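Leucine aminopeptidase 2, chloroplastic (PDB 5LHJ) is a metalloaminopeptidase of the M17 family that acts in bottromycin maturation and probably removes unsubstituted N-terminal amino acids from peptides. Local coordinates at residues D143-A148 / A188-P193; D352-A357 / L446-F451. All blocks are in the same frame, centred on the assembly; numbering follows the deposited sequence.

In the fold
Followed from the N terminus, the chain makes interaction 1 between the loop 143-148, which lies between helix 124-139 and strand 156-159, and the loop 188-193, which lies between helices 164-185 and 193-207. It closes a loop holding strand 156-159 and helix 164-185; as 143-148 belongs to the N-terminal domain and 188-193 to the catalytic domain, it links the two. Interaction 2 follows inside the catalytic domain, where helix 345-358 meets residues 446-451 across 88 intervening residues. The two loops lie in series, neither nested nor crossed. The centres of interactions 1 and 2 are about 33 Å apart, and the nearest atoms of interactions 1 and 2 about 13 Å apart, without touching.

Interaction 1 of 2, residues D143-A148 / A188-P193; sequences DEYRSA and AGTLTP
A surface link between the two domains of this M17 aminopeptidase, at the interface with a second subunit, rests on one hydroxyl pair: Tyr145 reaches from the N-terminal domain to Thr190 of the catalytic domain. Tyr145 OH and Thr190 OG1 lie 2.8 Å apart and form a hydrogen bond in which either could be the donor. OG1 approaches the phenol obliquely, tilted from the ring plane, with an angle CZ-OH-OG1 of about 126°. The loop bearing Tyr145 makes a type I beta turn from Asp143 to Arg146, closed by Arg146 N to Asp143 O at 3.1 Å. The tyrosine side chain leaves this turn with CG opposite the carbonyl carbon (chi1 -71°), pointing at Thr190, whose own side chain comes from the opposite direction. A long, rigid phenol suits a gap in which the Tyr145 and Thr190 CA atoms stand 10.8 Å apart. Thr190 offers a short branched partner: OG1 takes the bond, while its methyl CG2 rests 3.3 Å from Tyr145 OH. Beyond the pair, Tyr145 also packs on Pro187 and on Val428 of the second subunit, and its backbone O accepts a hydrogen bond from Thr336 OG1 of that subunit. Within the turn, Arg146 NE makes a weak hydrogen bond of 3.4 Å to Asp143 OD1, part of a salt bridge. A phenylalanine in place of Tyr145 would probably keep the ring's packing but leave Thr190 OG1 without this partner across the domains. With just 70 Å² buried and no charge involved, the link is small and directional, a single neutral bond bridging two loops.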
ATOM      1  N   ASP A 143     -18.130 -23.520 -22.443  1.00 25.16           N
ATOM      2  CA  ASP A 143     -19.306 -23.724 -21.591  1.00 26.75           C
ATOM      3  C   ASP A 143     -19.284 -25.026 -20.806  1.00 26.49           C
ATOM      4  O   ASP A 143     -20.292 -25.378 -20.187  1.00 26.14           O
ATOM      5  CB  ASP A 143     -20.576 -23.671 -22.466  1.00 28.62           C
ATOM      6  CG  ASP A 143     -20.881 -22.281 -22.970  1.00 30.22           C
ATOM      7  OD1 ASP A 143     -20.477 -21.269 -22.327  1.00 32.35           O
ATOM      8  OD2 ASP A 143     -21.552 -22.193 -24.022  1.00 33.26           O
ATOM      9  N   GLU A 144     -18.134 -25.701 -20.781  1.00 26.89           N
ATOM     10  CA  GLU A 144     -17.965 -27.009 -20.120  1.00 29.01           C
ATOM     11  C   GLU A 144     -18.404 -27.021 -18.637  1.00 28.06           C
ATOM     12  O   GLU A 144     -18.877 -28.051 -18.132  1.00 27.60           O
ATOM     13  CB  GLU A 144     -16.484 -27.438 -20.218  1.00 31.66           C
ATOM     14  CG  GLU A 144     -16.141 -28.845 -19.734  1.00 35.23           C
ATOM     15  CD  GLU A 144     -16.844 -29.957 -20.503  1.00 38.07           C
ATOM     16  OE1 GLU A 144     -17.185 -29.772 -21.695  1.00 40.90           O
ATOM     17  OE2 GLU A 144     -17.046 -31.041 -19.907  1.00 42.16           O
ATOM     18  N   TYR A 145     -18.236 -25.892 -17.950  1.00 26.52           N
ATOM     19  CA  TYR A 145     -18.506 -25.822 -16.502  1.00 26.93           C
ATOM     20  C   TYR A 145     -19.755 -25.024 -16.137  1.00 27.12           C
ATOM     21  O   TYR A 145     -19.935 -24.684 -14.965  1.00 26.91           O
ATOM     22  CB  TYR A 145     -17.271 -25.315 -15.749  1.00 26.95           C
ATOM     23  CG  TYR A 145     -16.187 -26.351 -15.744  1.00 28.30           C
ATOM     24  CD1 TYR A 145     -16.151 -27.339 -14.763  1.00 29.47           C
ATOM     25  CD2 TYR A 145     -15.230 -26.394 -16.761  1.00 28.83           C
ATOM     26  CE1 TYR A 145     -15.174 -28.322 -14.772  1.00 30.47           C
ATOM     27  CE2 TYR A 145     -14.262 -27.381 -16.788  1.00 29.87           C
ATOM     28  CZ  TYR A 145     -14.232 -28.336 -15.795  1.00 30.92           C
ATOM     29  OH  TYR A 145     -13.263 -29.309 -15.825  1.00 33.16           O
ATOM     30  N   ARG A 146     -20.603 -24.743 -17.123  1.00 26.90           N
ATOM     31  CA  ARG A 146     -21.921 -24.181 -16.898  1.00 28.36           C
ATOM     32  C   ARG A 146     -22.917 -25.314 -16.834  1.00 29.55           C
ATOM     33  O   ARG A 146     -22.793 -26.279 -17.588  1.00 28.74           O
ATOM     34  CB  ARG A 146     -22.331 -23.277 -18.046  1.00 29.26           C
ATOM     35  CG  ARG A 146     -21.476 -22.054 -18.187  1.00 30.12           C
ATOM     36  CD  ARG A 146     -22.068 -21.105 -19.211  1.00 31.74           C
ATOM     37  NE  ARG A 146     -21.194 -19.946 -19.313  1.00 33.58           N
ATOM     38  CZ  ARG A 146     -21.137 -18.952 -18.422  1.00 34.34           C
ATOM     39  NH1 ARG A 146     -21.949 -18.914 -17.357  1.00 34.81           N
ATOM     40  NH2 ARG A 146     -20.278 -17.966 -18.621  1.00 35.01           N
ATOM     41  N   SER A 147     -23.912 -25.190 -15.960  1.00 30.73           N
ATOM     42  CA  SER A 147     -24.999 -26.171 -15.895  1.00 33.25           C
ATOM     43  C   SER A 147     -26.137 -25.642 -16.770  1.00 36.93           C
ATOM     44  O   SER A 147     -26.263 -24.434 -16.961  1.00 38.64           O
ATOM     45  CB  SER A 147     -25.441 -26.422 -14.446  1.00 32.57           C
ATOM     46  OG  SER A 147     -26.072 -25.294 -13.892  1.00 31.07           O
ATOM     47  N   ALA A 148     -26.949 -26.549 -17.303  1.00 41.58           N
ATOM     48  CA  ALA A 148     -28.030 -26.211 -18.257  1.00 45.04           C
ATOM     49  C   ALA A 148     -27.517 -25.780 -19.643  1.00 45.81           C
ATOM     50  O   ALA A 148     -26.764 -24.811 -19.786  1.00 47.99           O
ATOM     51  CB  ALA A 148     -28.977 -25.155 -17.676  1.00 46.20           C
ATOM     52  N   ALA A 188      -7.661 -25.038 -12.921  1.00 23.13           N
ATOM     53  CA  ALA A 188      -6.429 -25.724 -12.509  1.00 23.33           C
ATOM     54  C   ALA A 188      -6.682 -27.021 -11.739  1.00 22.79           C
ATOM     55  O   ALA A 188      -5.843 -27.918 -11.771  1.00 23.31           O
ATOM     56  CB  ALA A 188      -5.519 -24.806 -11.696  1.00 24.08           C
ATOM     57  N   GLY A 189      -7.829 -27.128 -11.067  1.00 22.45           N
ATOM     58  CA  GLY A 189      -8.201 -28.362 -10.376  1.00 22.68           C
ATOM     59  C   GLY A 189      -8.492 -29.546 -11.289  1.00 22.78           C
ATOM     60  O   GLY A 189      -8.363 -30.710 -10.864  1.00 22.92           O
ATOM     61  N   THR A 190      -8.909 -29.258 -12.521  1.00 22.23           N
ATOM     62  CA  THR A 190      -9.087 -30.275 -13.557  1.00 22.89           C
ATOM     63  C   THR A 190      -7.771 -30.501 -14.296  1.00 22.04           C
ATOM     64  O   THR A 190      -7.324 -31.648 -14.420  1.00 22.66           O
ATOM     65  CB  THR A 190     -10.206 -29.892 -14.538  1.00 23.58           C
ATOM     66  OG1 THR A 190     -11.443 -29.819 -13.827  1.00 25.04           O
ATOM     67  CG2 THR A 190     -10.340 -30.916 -15.662  1.00 24.09           C
ATOM     68  N   LEU A 191      -7.150 -29.416 -14.757  1.00 20.76           N
ATOM     69  CA  LEU A 191      -5.886 -29.500 -15.506  1.00 20.35           C
ATOM     70  C   LEU A 191      -4.681 -29.354 -14.590  1.00 19.68           C
ATOM     71  O   LEU A 191      -3.957 -28.353 -14.624  1.00 19.87           O
ATOM     72  CB  LEU A 191      -5.853 -28.481 -16.653  1.00 20.45           C
ATOM     73  CG  LEU A 191      -4.778 -28.757 -17.713  1.00 20.55           C
ATOM     74  CD1 LEU A 191      -5.196 -29.924 -18.598  1.00 20.95           C
ATOM     75  CD2 LEU A 191      -4.527 -27.524 -18.565  1.00 20.99           C
ATOM     76  N   THR A 192      -4.471 -30.385 -13.783  1.00 18.95           N
ATOM     77  CA  THR A 192      -3.289 -30.517 -12.927  1.00 18.62           C
ATOM     78  C   THR A 192      -2.114 -30.969 -13.801  1.00 17.99           C
ATOM     79  O   THR A 192      -2.330 -31.403 -14.943  1.00 17.49           O
ATOM     80  CB  THR A 192      -3.528 -31.574 -11.846  1.00 19.05           C
ATOM     81  OG1 THR A 192      -3.810 -32.833 -12.480  1.00 19.19           O
ATOM     82  CG2 THR A 192      -4.699 -31.177 -10.958  1.00 19.55           C
ATOM     83  N   PRO A 193      -0.878 -30.922 -13.272  1.00 17.59           N
ATOM     84  CA  PRO A 193       0.220 -31.439 -14.101  1.00 17.40           C
ATOM     85  C   PRO A 193       0.039 -32.905 -14.549  1.00 17.62           C
ATOM     86  O   PRO A 193       0.219 -33.175 -15.737  1.00 17.46           O
ATOM     87  CB  PRO A 193       1.468 -31.208 -13.239  1.00 17.55           C
ATOM     88  CG  PRO A 193       1.076 -30.057 -12.340  1.00 17.37           C
ATOM     89  CD  PRO A 193      -0.379 -30.277 -12.038  1.00 17.67           C
TER

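Interaction 2 of 2, residues D352-A357 / L446-F451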
ATOM      1  N   ASP A 352      16.641 -25.843 -17.190  1.00 16.54           N
ATOM      2  CA  ASP A 352      17.181 -27.196 -17.427  1.00 17.11           C
ATOM      3  C   ASP A 352      16.609 -27.813 -18.692  1.00 16.90           C
ATOM      4  O   ASP A 352      17.281 -28.585 -19.370  1.00 16.99           O
ATOM      5  CB  ASP A 352      16.900 -28.103 -16.233  1.00 17.39           C
ATOM      6  CG  ASP A 352      17.335 -27.477 -14.944  1.00 17.94           C
ATOM      7  OD1 ASP A 352      18.527 -27.613 -14.615  1.00 19.17           O
ATOM      8  OD2 ASP A 352      16.522 -26.779 -14.276  1.00 17.69           O
ATOM      9  N   VAL A 353      15.375 -27.449 -19.034  1.00 16.49           N
ATOM     10  CA  VAL A 353      14.768 -27.961 -20.265  1.00 16.50           C
ATOM     11  C   VAL A 353      15.487 -27.387 -21.495  1.00 16.50           C
ATOM     12  O   VAL A 353      15.700 -28.094 -22.473  1.00 16.36           O
ATOM     13  CB  VAL A 353      13.251 -27.682 -20.313  1.00 16.39           C
ATOM     14  CG1 VAL A 353      12.645 -28.202 -21.611  1.00 16.39           C
ATOM     15  CG2 VAL A 353      12.573 -28.305 -19.095  1.00 16.35           C
ATOM     16  N   LEU A 354      15.893 -26.118 -21.443  1.00 16.38           N
ATOM     17  CA  LEU A 354      16.697 -25.535 -22.530  1.00 16.90           C
ATOM     18  C   LEU A 354      18.061 -26.213 -22.677  1.00 17.19           C
ATOM     19  O   LEU A 354      18.544 -26.402 -23.801  1.00 17.44           O
ATOM     20  CB  LEU A 354      16.869 -24.024 -22.332  1.00 16.86           C
ATOM     21  CG  LEU A 354      15.615 -23.189 -22.580  1.00 16.99           C
ATOM     22  CD1 LEU A 354      15.810 -21.776 -22.047  1.00 17.11           C
ATOM     23  CD2 LEU A 354      15.256 -23.153 -24.059  1.00 17.25           C
ATOM     24  N   VAL A 355      18.661 -26.611 -21.554  1.00 17.33           N
ATOM     25  CA  VAL A 355      19.921 -27.381 -21.592  1.00 17.94           C
ATOM     26  C   VAL A 355      19.653 -28.701 -22.330  1.00 18.47           C
ATOM     27  O   VAL A 355      20.347 -29.041 -23.287  1.00 18.87           O
ATOM     28  CB  VAL A 355      20.506 -27.654 -20.182  1.00 17.92           C
ATOM     29  CG1 VAL A 355      21.744 -28.547 -20.261  1.00 18.34           C
ATOM     30  CG2 VAL A 355      20.855 -26.346 -19.459  1.00 17.87           C
ATOM     31  N   ARG A 356      18.628 -29.418 -21.894  1.00 18.98           N
ATOM     32  CA  ARG A 356      18.285 -30.704 -22.484  1.00 19.85           C
ATOM     33  C   ARG A 356      17.946 -30.561 -23.975  1.00 19.93           C
ATOM     34  O   ARG A 356      18.399 -31.367 -24.805  1.00 20.33           O
ATOM     35  CB  ARG A 356      17.122 -31.352 -21.723  1.00 20.09           C
ATOM     36  CG  ARG A 356      16.757 -32.753 -22.212  1.00 20.87           C
ATOM     37  CD  ARG A 356      15.568 -33.342 -21.478  1.00 20.84           C
ATOM     38  NE  ARG A 356      15.079 -34.539 -22.161  1.00 21.61           N
ATOM     39  CZ  ARG A 356      15.616 -35.757 -22.079  1.00 22.75           C
ATOM     40  NH1 ARG A 356      16.696 -36.003 -21.330  1.00 22.77           N
ATOM     41  NH2 ARG A 356      15.062 -36.760 -22.771  1.00 23.14           N
ATOM     42  N   ALA A 357      17.146 -29.557 -24.313  1.00 19.73           N
ATOM     43  CA  ALA A 357      16.691 -29.368 -25.696  1.00 20.42           C
ATOM     44  C   ALA A 357      17.797 -28.969 -26.675  1.00 21.32           C
ATOM     45  O   ALA A 357      17.689 -29.276 -27.863  1.00 20.89           O
ATOM     46  CB  ALA A 357      15.561 -28.356 -25.763  1.00 19.98           C
ATOM     47  N   LEU A 446      17.730 -12.831 -20.928  1.00 15.24           N
ATOM     48  CA  LEU A 446      19.176 -13.056 -20.713  1.00 15.53           C
ATOM     49  C   LEU A 446      19.455 -14.282 -19.824  1.00 15.43           C
ATOM     50  O   LEU A 446      20.382 -15.054 -20.077  1.00 15.58           O
ATOM     51  CB  LEU A 446      19.824 -11.804 -20.108  1.00 15.72           C
ATOM     52  CG  LEU A 446      19.815 -10.565 -21.021  1.00 16.03           C
ATOM     53  CD1 LEU A 446      20.126  -9.300 -20.233  1.00 16.34           C
ATOM     54  CD2 LEU A 446      20.792 -10.733 -22.178  1.00 16.50           C
ATOM     55  N   PHE A 447      18.650 -14.442 -18.776  1.00 15.34           N
ATOM     56  CA  PHE A 447      18.698 -15.617 -17.903  1.00 15.43           C
ATOM     57  C   PHE A 447      18.544 -16.898 -18.729  1.00 15.67           C
ATOM     58  O   PHE A 447      19.376 -17.825 -18.614  1.00 15.84           O
ATOM     59  CB  PHE A 447      17.605 -15.477 -16.813  1.00 15.15           C
ATOM     60  CG  PHE A 447      17.552 -16.590 -15.813  1.00 14.97           C
ATOM     61  CD1 PHE A 447      17.043 -17.851 -16.156  1.00 14.88           C
ATOM     62  CD2 PHE A 447      17.955 -16.375 -14.499  1.00 14.89           C
ATOM     63  CE1 PHE A 447      16.975 -18.875 -15.220  1.00 14.95           C
ATOM     64  CE2 PHE A 447      17.869 -17.395 -13.557  1.00 14.94           C
ATOM     65  CZ  PHE A 447      17.390 -18.649 -13.921  1.00 14.81           C
ATOM     66  N   LEU A 448      17.494 -16.963 -19.546  1.00 15.62           N
ATOM     67  CA  LEU A 448      17.243 -18.146 -20.385  1.00 16.11           C
ATOM     68  C   LEU A 448      18.364 -18.384 -21.393  1.00 16.24           C
ATOM     69  O   LEU A 448      18.745 -19.528 -21.653  1.00 15.87           O
ATOM     70  CB  LEU A 448      15.918 -18.013 -21.135  1.00 16.29           C
ATOM     71  CG  LEU A 448      14.634 -17.945 -20.303  1.00 16.58           C
ATOM     72  CD1 LEU A 448      13.449 -17.739 -21.239  1.00 16.95           C
ATOM     73  CD2 LEU A 448      14.425 -19.180 -19.450  1.00 16.85           C
ATOM     74  N   GLN A 449      18.886 -17.299 -21.959  1.00 16.72           N
ATOM     75  CA  GLN A 449      19.953 -17.392 -22.951  1.00 17.87           C
ATOM     76  C   GLN A 449      21.159 -18.193 -22.437  1.00 18.54           C
ATOM     77  O   GLN A 449      21.764 -18.930 -23.215  1.00 18.51           O
ATOM     78  CB  GLN A 449      20.400 -16.003 -23.402  1.00 18.18           C
ATOM     79  CG  GLN A 449      21.371 -16.015 -24.579  1.00 18.85           C
ATOM     80  CD  GLN A 449      21.722 -14.617 -25.061  1.00 19.06           C
ATOM     81  OE1 GLN A 449      21.664 -13.651 -24.301  1.00 19.28           O
ATOM     82  NE2 GLN A 449      22.101 -14.509 -26.335  1.00 19.83           N
ATOM     83  N   ASP A 450      21.474 -18.048 -21.145  1.00 19.29           N
ATOM     84  CA  ASP A 450      22.602 -18.753 -20.488  1.00 20.63           C
ATOM     85  C   ASP A 450      22.523 -20.286 -20.671  1.00 20.03           C
ATOM     86  O   ASP A 450      23.542 -20.981 -20.640  1.00 20.04           O
ATOM     87  CB  ASP A 450      22.601 -18.535 -18.953  1.00 22.04           C
ATOM     88  CG  ASP A 450      22.945 -17.109 -18.490  1.00 24.14           C
ATOM     89  OD1 ASP A 450      23.439 -16.248 -19.243  1.00 25.00           O
ATOM     90  OD2 ASP A 450      22.695 -16.865 -17.275  1.00 26.08           O
ATOM     91  N   PHE A 451      21.315 -20.820 -20.817  1.00 18.68           N
ATOM     92  CA  PHE A 451      21.111 -22.271 -20.817  1.00 18.54           C
ATOM     93  C   PHE A 451      21.035 -22.889 -22.209  1.00 18.93           C
ATOM     94  O   PHE A 451      20.922 -24.098 -22.325  1.00 19.42           O
ATOM     95  CB  PHE A 451      19.861 -22.587 -20.004  1.00 17.76           C
ATOM     96  CG  PHE A 451      19.995 -22.183 -18.576  1.00 17.37           C
ATOM     97  CD1 PHE A 451      20.671 -22.995 -17.677  1.00 17.33           C
ATOM     98  CD2 PHE A 451      19.500 -20.962 -18.130  1.00 17.05           C
ATOM     99  CE1 PHE A 451      20.815 -22.616 -16.344  1.00 17.27           C
ATOM    100  CE2 PHE A 451      19.658 -20.568 -16.807  1.00 17.05           C
ATOM    101  CZ  PHE A 451      20.305 -21.398 -15.911  1.00 17.26           C
TER
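Helix 345-358, through residues 352-357, runs beside residues 446-451 at the C-terminal part of helix 440-449, and the backbones come nearest at Val355 and Phe451, whose CA atoms are 5.3 Å apart. Phe451 O faces the side of the first helix: Val355 CA approaches it at 3.5 Å in a CA-H...O contact with an angle at H of 128°, whereas the amide of Val355 is too poorly angled to bond. No hydrogen bond crosses the contact, which is held by apolar side chains. The branched end of Leu354 carries CD1 onto Leu448, 3.9 Å from Leu448 CB and also meeting CD2, the two leucines crossing at about a right angle. Leu354 CB lies 4.1 Å from Phe451 CB. In Val355, with CG1 anti to the backbone N (chi1 175°), CG2 is left anti to the carbonyl carbon and reaches the edge of the Phe451 ring, near its plane, 3.8 Å from Phe451 CD1. Valine's branching thus puts one methyl beside both that edge and the backbone, Val355 CG2 being 3.6 Å from Phe451 O. The aromatic ring of Phe451 also meets His331 edge-to-face. Leu448 packs on Leu350 and on Trp458 and His460 of strand 458-462; its side chain is about 8 Å from that of Lys261, which binds manganese in a structure of this protein, though no metal is bound to this chain here. On another side of helix 345-358, Val353 rests on His310 and Pro312 of strand 306-316, so both helices lie against strands of the catalytic domain's mixed sheet.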